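Local coordinates for protein lipid II:glycine glycyltransferase (Staphylococcus aureus, PDB 6SNR) that probably adds the first glycine of the pentaglycine interpeptide bridge to the lysine of membrane-bound lipid II, using glycyl-tRNA as donor, at residues Met196-Arg202 with Tyr320-Asn325; Leu189-Leu195 with Tyr303-Leu308. All coordinates share one frame; numbering follows the deposited sequence.

Overall arrangement
Both contacts pack helix 189-202 on one mixed seven-stranded sheet, and their centres lie about 8 Å apart. Contact 2 takes the first half of the helix, residues 189-195, across strand 302-312. Contact 1 takes the second half, residues 196-202, across the end of the neighbouring antiparallel strand 315-323 and the loop after it. The two strands are joined by backbone bonds, among them Ala-322 N to Gly-306 O. Contact 2 is largely buried and lays apolar helix side chains on strand backbone and on Leu-308. Contact 1 lies at the surface. It begins with apolar packing, then turns polar, with a threonine and an arginine bonded to strand backbone.

Contact 1. Residues Met196-Arg202 with Tyr320-Asn325; sequences MKITGER and YGASSN
Tyr-320 meets Met-196 through its CB, which lies 4.1 Å from Met-196 CE. Its hydroxyl bonds to Tyr-212, and its ring packs edge-to-face with Phe-213 and also touches Phe-192 of the same helix as Met-196. At Gly-321 the same methyl, Met-196 CE, sits 3.6 Å from the carbonyl O. Met-196 starts with CG anti to its own N and then bends at chi2 and chi3, which brings CE down to the strand. Ala-322 directs CB at the helix. This methyl lies 3.5 Å from Met-196 N and equally close to Thr-199 OG1.

Ser-323 carries the polar part through its backbone. Its N donates to Thr-199 OG1 at 2.9 Å, with an N-H...O angle of 158°. Thr-199 OG1 also bonds to Leu-195 O, one turn back in the helix, so the hydroxyl bridges helix and strand. Ser-323 O is gripped end-on by both terminal nitrogens of Arg-202, NH1 at 3.0 Å and NH2 at 3.2 Å. The oxygen lies in the guanidinium plane, whereas both donors stand above the carbonyl plane, on the same face. A bend at chi3 (55°) turns the otherwise extended arginine toward this carbonyl.

Ser-324 packs its CA and CB against the Ile-198 branches. Asn-325 closes the contact. Its side chain lies across Ile-198 CG2 and runs past Arg-202 in the opposite direction, the amide and guanidinium planes nearly perpendicular. The axes of segments 196-202 and 320-323 cross at 83°. This is helix-on-sheet packing at a strand end, consistent with the GNAT-like (acetyltransferase-type) fold of the FemABX family.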
ATOM      1  N   MET A 196     -11.073  -1.596  11.183  1.00 28.12           N
ATOM      2  CA  MET A 196     -10.260  -2.781  11.078  1.00 28.68           C
ATOM      3  C   MET A 196     -10.841  -3.907  11.920  1.00 31.88           C
ATOM      4  O   MET A 196     -10.754  -5.063  11.524  1.00 31.81           O
ATOM      5  CB  MET A 196      -8.820  -2.464  11.492  1.00 29.30           C
ATOM      6  CG  MET A 196      -7.883  -3.661  11.410  1.00 30.76           C
ATOM      7  SD  MET A 196      -7.668  -4.214   9.706  1.00 34.12           S
ATOM      8  CE  MET A 196      -6.706  -2.884   9.004  1.00 29.58           C
ATOM      9  N   LYS A 197     -11.419  -3.552  13.071  1.00 33.89           N
ATOM     10  CA  LYS A 197     -12.069  -4.523  13.962  1.00 36.06           C
ATOM     11  C   LYS A 197     -13.214  -5.197  13.201  1.00 36.88           C
ATOM     12  O   LYS A 197     -13.319  -6.437  13.194  1.00 34.42           O
ATOM     13  CB  LYS A 197     -12.572  -3.811  15.230  1.00 39.77           C
ATOM     14  CG  LYS A 197     -13.212  -4.698  16.287  1.00 42.52           C
ATOM     15  CD  LYS A 197     -13.528  -3.886  17.540  1.00 45.77           C
ATOM     16  CE  LYS A 197     -14.435  -4.640  18.502  1.00 48.72           C
ATOM     17  NZ  LYS A 197     -14.894  -3.769  19.624  1.00 50.63           N
ATOM     18  N   ILE A 198     -14.004  -4.375  12.497  1.00 35.00           N
ATOM     19  CA  ILE A 198     -15.144  -4.869  11.691  1.00 35.52           C
ATOM     20  C   ILE A 198     -14.653  -5.776  10.554  1.00 37.04           C
ATOM     21  O   ILE A 198     -15.235  -6.830  10.271  1.00 39.10           O
ATOM     22  CB  ILE A 198     -16.000  -3.692  11.135  1.00 36.06           C
ATOM     23  CG1 ILE A 198     -16.643  -2.904  12.284  1.00 38.01           C
ATOM     24  CG2 ILE A 198     -17.091  -4.206  10.196  1.00 37.81           C
ATOM     25  CD1 ILE A 198     -17.176  -1.532  11.907  1.00 37.47           C
ATOM     26  N   THR A 199     -13.569  -5.362   9.903  1.00 33.40           N
ATOM     27  CA  THR A 199     -12.985  -6.122   8.823  1.00 33.45           C
ATOM     28  C   THR A 199     -12.414  -7.464   9.300  1.00 36.59           C
ATOM     29  O   THR A 199     -12.509  -8.464   8.603  1.00 37.48           O
ATOM     30  CB  THR A 199     -11.881  -5.299   8.138  1.00 32.90           C
ATOM     31  OG1 THR A 199     -12.436  -4.053   7.719  1.00 31.22           O
ATOM     32  CG2 THR A 199     -11.303  -6.032   6.944  1.00 33.66           C
ATOM     33  N   GLY A 200     -11.797  -7.472  10.475  1.00 39.20           N
ATOM     34  CA  GLY A 200     -11.288  -8.722  11.038  1.00 42.21           C
ATOM     35  C   GLY A 200     -12.405  -9.710  11.295  1.00 43.48           C
ATOM     36  O   GLY A 200     -12.270 -10.900  10.989  1.00 45.75           O
ATOM     37  N   GLU A 201     -13.504  -9.209  11.855  1.00 44.03           N
ATOM     38  CA  GLU A 201     -14.665 -10.028  12.182  1.00 48.80           C
ATOM     39  C   GLU A 201     -15.394 -10.542  10.937  1.00 52.25           C
ATOM     40  O   GLU A 201     -15.862 -11.678  10.936  1.00 55.61           O
ATOM     41  CB  GLU A 201     -15.628  -9.254  13.084  1.00 48.04           C
ATOM     42  N   ARG A 202     -15.483  -9.713   9.892  1.00 52.00           N
ATOM     43  CA  ARG A 202     -16.117 -10.108   8.627  1.00 50.42           C
ATOM     44  C   ARG A 202     -15.288 -11.150   7.884  1.00 53.11           C
ATOM     45  O   ARG A 202     -15.822 -12.152   7.400  1.00 48.75           O
ATOM     46  CB  ARG A 202     -16.342  -8.900   7.708  1.00 47.50           C
ATOM     47  CG  ARG A 202     -16.957  -9.269   6.356  1.00 45.47           C
ATOM     48  CD  ARG A 202     -17.163  -8.087   5.421  1.00 43.07           C
ATOM     49  NE  ARG A 202     -15.939  -7.319   5.181  1.00 39.87           N
ATOM     50  CZ  ARG A 202     -15.648  -6.127   5.712  1.00 36.29           C
ATOM     51  NH1 ARG A 202     -16.480  -5.501   6.539  1.00 32.73           N
ATOM     52  NH2 ARG A 202     -14.508  -5.544   5.389  1.00 35.65           N
ATOM     53  N   TYR A 320      -2.324  -1.414   4.733  1.00 19.58           N
ATOM     54  CA  TYR A 320      -3.480  -1.938   5.429  1.00 20.59           C
ATOM     55  C   TYR A 320      -4.714  -1.177   4.962  1.00 19.76           C
ATOM     56  O   TYR A 320      -4.645   0.029   4.748  1.00 20.33           O
ATOM     57  CB  TYR A 320      -3.366  -1.744   6.960  1.00 22.03           C
ATOM     58  CG  TYR A 320      -2.313  -2.583   7.647  1.00 23.48           C
ATOM     59  CD1 TYR A 320      -2.553  -3.898   7.933  1.00 27.72           C
ATOM     60  CD2 TYR A 320      -1.097  -2.019   8.057  1.00 25.34           C
ATOM     61  CE1 TYR A 320      -1.591  -4.693   8.567  1.00 28.82           C
ATOM     62  CE2 TYR A 320      -0.122  -2.791   8.684  1.00 27.77           C
ATOM     63  CZ  TYR A 320      -0.384  -4.113   8.950  1.00 28.78           C
ATOM     64  OH  TYR A 320       0.557  -4.892   9.568  1.00 30.66           O
ATOM     65  N   GLY A 321      -5.833  -1.884   4.837  1.00 22.13           N
ATOM     66  CA  GLY A 321      -7.135  -1.266   4.529  1.00 20.01           C
ATOM     67  C   GLY A 321      -8.272  -1.904   5.310  1.00 20.40           C
ATOM     68  O   GLY A 321      -8.152  -3.060   5.733  1.00 23.85           O
ATOM     69  N   ALA A 322      -9.346  -1.156   5.529  1.00 21.54           N
ATOM     70  CA  ALA A 322     -10.481  -1.644   6.342  1.00 25.05           C
ATOM     71  C   ALA A 322     -11.738  -1.003   5.844  1.00 25.27           C
ATOM     72  O   ALA A 322     -11.692   0.099   5.282  1.00 23.04           O
ATOM     73  CB  ALA A 322     -10.278  -1.349   7.826  1.00 24.47           C
ATOM     74  N   SER A 323     -12.879  -1.675   6.033  1.00 26.12           N
ATOM     75  CA  SER A 323     -14.144  -1.054   5.659  1.00 24.31           C
ATOM     76  C   SER A 323     -15.283  -1.646   6.469  1.00 27.13           C
ATOM     77  O   SER A 323     -15.175  -2.792   6.918  1.00 27.31           O
ATOM     78  CB  SER A 323     -14.415  -1.229   4.155  1.00 27.02           C
ATOM     79  OG  SER A 323     -14.450  -2.600   3.787  1.00 28.34           O
ATOM     80  N   SER A 324     -16.335  -0.847   6.636  1.00 26.34           N
ATOM     81  CA  SER A 324     -17.496  -1.236   7.452  1.00 29.28           C
ATOM     82  C   SER A 324     -18.469  -2.048   6.632  1.00 30.89           C
ATOM     83  O   SER A 324     -18.306  -2.205   5.436  1.00 29.98           O
ATOM     84  CB  SER A 324     -18.218  -0.017   8.007  1.00 31.00           C
ATOM     85  OG  SER A 324     -18.858   0.719   6.985  1.00 32.15           O
ATOM     86  N   ASN A 325     -19.477  -2.584   7.317  1.00 31.89           N
ATOM     87  CA  ASN A 325     -20.538  -3.346   6.671  1.00 36.16           C
ATOM     88  C   ASN A 325     -21.660  -2.471   6.094  1.00 35.73           C
ATOM     89  O   ASN A 325     -22.572  -2.986   5.437  1.00 38.75           O
ATOM     90  CB  ASN A 325     -21.134  -4.347   7.689  1.00 37.80           C
ATOM     91  CG  ASN A 325     -20.125  -5.384   8.168  1.00 39.26           C
ATOM     92  OD1 ASN A 325     -19.979  -5.614   9.366  1.00 39.67           O
ATOM     93  ND2 ASN A 325     -19.481  -6.063   7.237  1.00 41.36           N
TER

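Contact 2. Residues Leu189-Leu195 with Tyr303-Leu308; sequences LKTFAEL and YLSGAL
This is buried helix-on-sheet packing. The first half of helix 189-202 lies across strand 302-312, which runs between strands 226-233 and 315-323 of the sheet. The segment axes are 8.1 Å apart at closest approach and cross at -104°. Leu-195 reaches the strand with both methyls: CD1 is 3.5 Å from Ser-305 C, and CD2 is 3.8 Å from Leu-304 O. Phe-192 sits beside it. With CG anti to the backbone N (chi1 -175°), its ring lies with its edge at Gly-306, where CE1 is 3.5 Å from the carbonyl C and the carbonyl O lies in the ring plane. Gly-306 has no side chain, which lets the phenyl edge come down onto the main chain. Leu-308 covers one ring face, and its CD1 is 4.0 Å from Phe-192 CE2. Leu-308 CD2 meets Leu-189 CD2, the two side chains crossing at about a right angle. At the other end, Thr-191 CG2 packs 3.6 Å from Tyr-303 CB. The Tyr-303 hydroxyl bonds to Glu-182. Apolar helix groups lie on strand side chains and on backbone whose peptides bond to neighbouring strands, so close fit and burial probably hold the helix here.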
ATOM      1  N   LEU A 189      -6.738   7.616  13.386  1.00 25.11           N
ATOM      2  CA  LEU A 189      -6.458   6.207  13.602  1.00 25.23           C
ATOM      3  C   LEU A 189      -7.488   5.510  14.493  1.00 26.42           C
ATOM      4  O   LEU A 189      -7.567   4.294  14.483  1.00 26.58           O
ATOM      5  CB  LEU A 189      -5.027   5.968  14.165  1.00 25.70           C
ATOM      6  CG  LEU A 189      -3.920   6.326  13.158  1.00 28.07           C
ATOM      7  CD1 LEU A 189      -2.557   6.464  13.854  1.00 27.10           C
ATOM      8  CD2 LEU A 189      -3.828   5.369  11.970  1.00 28.60           C
ATOM      9  N   LYS A 190      -8.254   6.276  15.286  1.00 30.07           N
ATOM     10  CA  LYS A 190      -9.279   5.673  16.138  1.00 31.73           C
ATOM     11  C   LYS A 190     -10.430   5.170  15.293  1.00 26.25           C
ATOM     12  O   LYS A 190     -10.831   4.029  15.454  1.00 29.63           O
ATOM     13  CB  LYS A 190      -9.787   6.626  17.217  1.00 36.88           C
ATOM     14  CG  LYS A 190      -8.845   6.769  18.410  1.00 42.64           C
ATOM     15  CD  LYS A 190      -9.405   7.692  19.488  1.00 46.26           C
ATOM     16  CE  LYS A 190     -10.775   7.233  19.982  1.00 49.79           C
ATOM     17  NZ  LYS A 190     -11.208   7.915  21.241  1.00 53.17           N
ATOM     18  N   THR A 191     -10.834   5.974  14.314  1.00 28.66           N
ATOM     19  CA  THR A 191     -11.774   5.543  13.266  1.00 27.70           C
ATOM     20  C   THR A 191     -11.216   4.340  12.495  1.00 26.81           C
ATOM     21  O   THR A 191     -11.888   3.315  12.289  1.00 26.20           O
ATOM     22  CB  THR A 191     -12.110   6.729  12.328  1.00 26.60           C
ATOM     23  OG1 THR A 191     -12.775   7.768  13.085  1.00 29.29           O
ATOM     24  CG2 THR A 191     -13.037   6.267  11.166  1.00 26.85           C
ATOM     25  N   PHE A 192      -9.961   4.430  12.067  1.00 23.99           N
ATOM     26  CA  PHE A 192      -9.371   3.302  11.352  1.00 23.76           C
ATOM     27  C   PHE A 192      -9.373   1.984  12.118  1.00 26.22           C
ATOM     28  O   PHE A 192      -9.665   0.913  11.596  1.00 23.88           O
ATOM     29  CB  PHE A 192      -7.929   3.670  10.972  1.00 23.98           C
ATOM     30  CG  PHE A 192      -7.269   2.636  10.126  1.00 23.35           C
ATOM     31  CD1 PHE A 192      -7.693   2.433   8.828  1.00 23.93           C
ATOM     32  CD2 PHE A 192      -6.249   1.845  10.638  1.00 25.16           C
ATOM     33  CE1 PHE A 192      -7.100   1.494   8.031  1.00 22.20           C
ATOM     34  CE2 PHE A 192      -5.670   0.868   9.845  1.00 24.59           C
ATOM     35  CZ  PHE A 192      -6.079   0.691   8.543  1.00 23.98           C
ATOM     36  N   ALA A 193      -9.000   2.040  13.395  1.00 26.75           N
ATOM     37  CA  ALA A 193      -8.946   0.806  14.178  1.00 28.03           C
ATOM     38  C   ALA A 193     -10.321   0.170  14.324  1.00 28.52           C
ATOM     39  O   ALA A 193     -10.439  -1.064  14.361  1.00 31.67           O
ATOM     40  CB  ALA A 193      -8.347   1.088  15.556  1.00 29.91           C
ATOM     41  N   GLU A 194     -11.354   1.007  14.429  1.00 30.15           N
ATOM     42  CA  GLU A 194     -12.744   0.539  14.498  1.00 31.99           C
ATOM     43  C   GLU A 194     -13.131  -0.187  13.211  1.00 28.59           C
ATOM     44  O   GLU A 194     -13.728  -1.265  13.232  1.00 28.66           O
ATOM     45  CB  GLU A 194     -13.700   1.719  14.744  1.00 35.89           C
ATOM     46  CG  GLU A 194     -13.576   2.356  16.130  1.00 41.76           C
ATOM     47  CD  GLU A 194     -14.585   3.474  16.374  1.00 48.31           C
ATOM     48  OE1 GLU A 194     -15.800   3.209  16.230  1.00 58.12           O
ATOM     49  OE2 GLU A 194     -14.173   4.611  16.725  1.00 53.25           O
ATOM     50  N   LEU A 195     -12.787   0.407  12.072  1.00 27.65           N
ATOM     51  CA  LEU A 195     -13.047  -0.226  10.802  1.00 26.06           C
ATOM     52  C   LEU A 195     -12.294  -1.552  10.663  1.00 26.67           C
ATOM     53  O   LEU A 195     -12.803  -2.525  10.106  1.00 29.62           O
ATOM     54  CB  LEU A 195     -12.668   0.734   9.653  1.00 24.04           C
ATOM     55  CG  LEU A 195     -13.511   1.993   9.502  1.00 25.89           C
ATOM     56  CD1 LEU A 195     -12.873   2.936   8.498  1.00 26.22           C
ATOM     57  CD2 LEU A 195     -14.920   1.622   9.056  1.00 26.17           C
ATOM     58  N   TYR A 303     -17.906   7.402   8.518  1.00 27.59           N
ATOM     59  CA  TYR A 303     -16.755   6.862   7.792  1.00 26.12           C
ATOM     60  C   TYR A 303     -17.010   5.408   7.422  1.00 24.13           C
ATOM     61  O   TYR A 303     -17.423   4.612   8.253  1.00 26.76           O
ATOM     62  CB  TYR A 303     -15.499   6.984   8.652  1.00 24.83           C
ATOM     63  CG  TYR A 303     -15.005   8.398   8.751  1.00 23.95           C
ATOM     64  CD1 TYR A 303     -14.397   9.028   7.675  1.00 21.66           C
ATOM     65  CD2 TYR A 303     -15.121   9.111   9.932  1.00 25.58           C
ATOM     66  CE1 TYR A 303     -13.931  10.334   7.738  1.00 25.01           C
ATOM     67  CE2 TYR A 303     -14.653  10.413  10.017  1.00 25.67           C
ATOM     68  CZ  TYR A 303     -14.065  11.033   8.934  1.00 26.94           C
ATOM     69  OH  TYR A 303     -13.609  12.345   9.032  1.00 30.47           O
ATOM     70  N   LEU A 304     -16.714   5.087   6.159  1.00 25.74           N
ATOM     71  CA  LEU A 304     -16.966   3.800   5.562  1.00 24.42           C
ATOM     72  C   LEU A 304     -15.748   2.926   5.330  1.00 22.39           C
ATOM     73  O   LEU A 304     -15.843   1.699   5.345  1.00 22.47           O
ATOM     74  CB  LEU A 304     -17.604   4.034   4.181  1.00 24.88           C
ATOM     75  CG  LEU A 304     -18.953   4.773   4.177  1.00 25.49           C
ATOM     76  CD1 LEU A 304     -19.525   4.770   2.774  1.00 25.88           C
ATOM     77  CD2 LEU A 304     -19.903   4.166   5.183  1.00 26.35           C
ATOM     78  N   SER A 305     -14.616   3.552   5.022  1.00 22.19           N
ATOM     79  CA  SER A 305     -13.405   2.779   4.781  1.00 22.51           C
ATOM     80  C   SER A 305     -12.192   3.606   5.158  1.00 19.59           C
ATOM     81  O   SER A 305     -12.285   4.801   5.360  1.00 20.50           O
ATOM     82  CB  SER A 305     -13.310   2.309   3.339  1.00 25.02           C
ATOM     83  OG  SER A 305     -13.150   3.360   2.418  1.00 23.82           O
ATOM     84  N   GLY A 306     -11.037   2.962   5.208  1.00 19.22           N
ATOM     85  CA  GLY A 306      -9.791   3.659   5.527  1.00 19.34           C
ATOM     86  C   GLY A 306      -8.602   2.796   5.141  1.00 17.77           C
ATOM     87  O   GLY A 306      -8.737   1.566   4.918  1.00 18.45           O
ATOM     88  N   ALA A 307      -7.452   3.462   4.981  1.00 19.16           N
ATOM     89  CA  ALA A 307      -6.241   2.756   4.631  1.00 19.21           C
ATOM     90  C   ALA A 307      -4.992   3.529   5.000  1.00 18.61           C
ATOM     91  O   ALA A 307      -4.994   4.753   5.084  1.00 18.67           O
ATOM     92  CB  ALA A 307      -6.245   2.495   3.152  1.00 20.05           C
ATOM     93  N   LEU A 308      -3.900   2.773   5.183  1.00 17.64           N
ATOM     94  CA  LEU A 308      -2.576   3.335   5.383  1.00 18.63           C
ATOM     95  C   LEU A 308      -1.703   3.150   4.144  1.00 17.76           C
ATOM     96  O   LEU A 308      -1.602   2.029   3.630  1.00 17.39           O
ATOM     97  CB  LEU A 308      -1.966   2.651   6.589  1.00 19.62           C
ATOM     98  CG  LEU A 308      -2.463   3.036   7.984  1.00 22.83           C
ATOM     99  CD1 LEU A 308      -1.920   2.069   9.050  1.00 25.95           C
ATOM    100  CD2 LEU A 308      -2.071   4.452   8.327  1.00 26.39           C
TER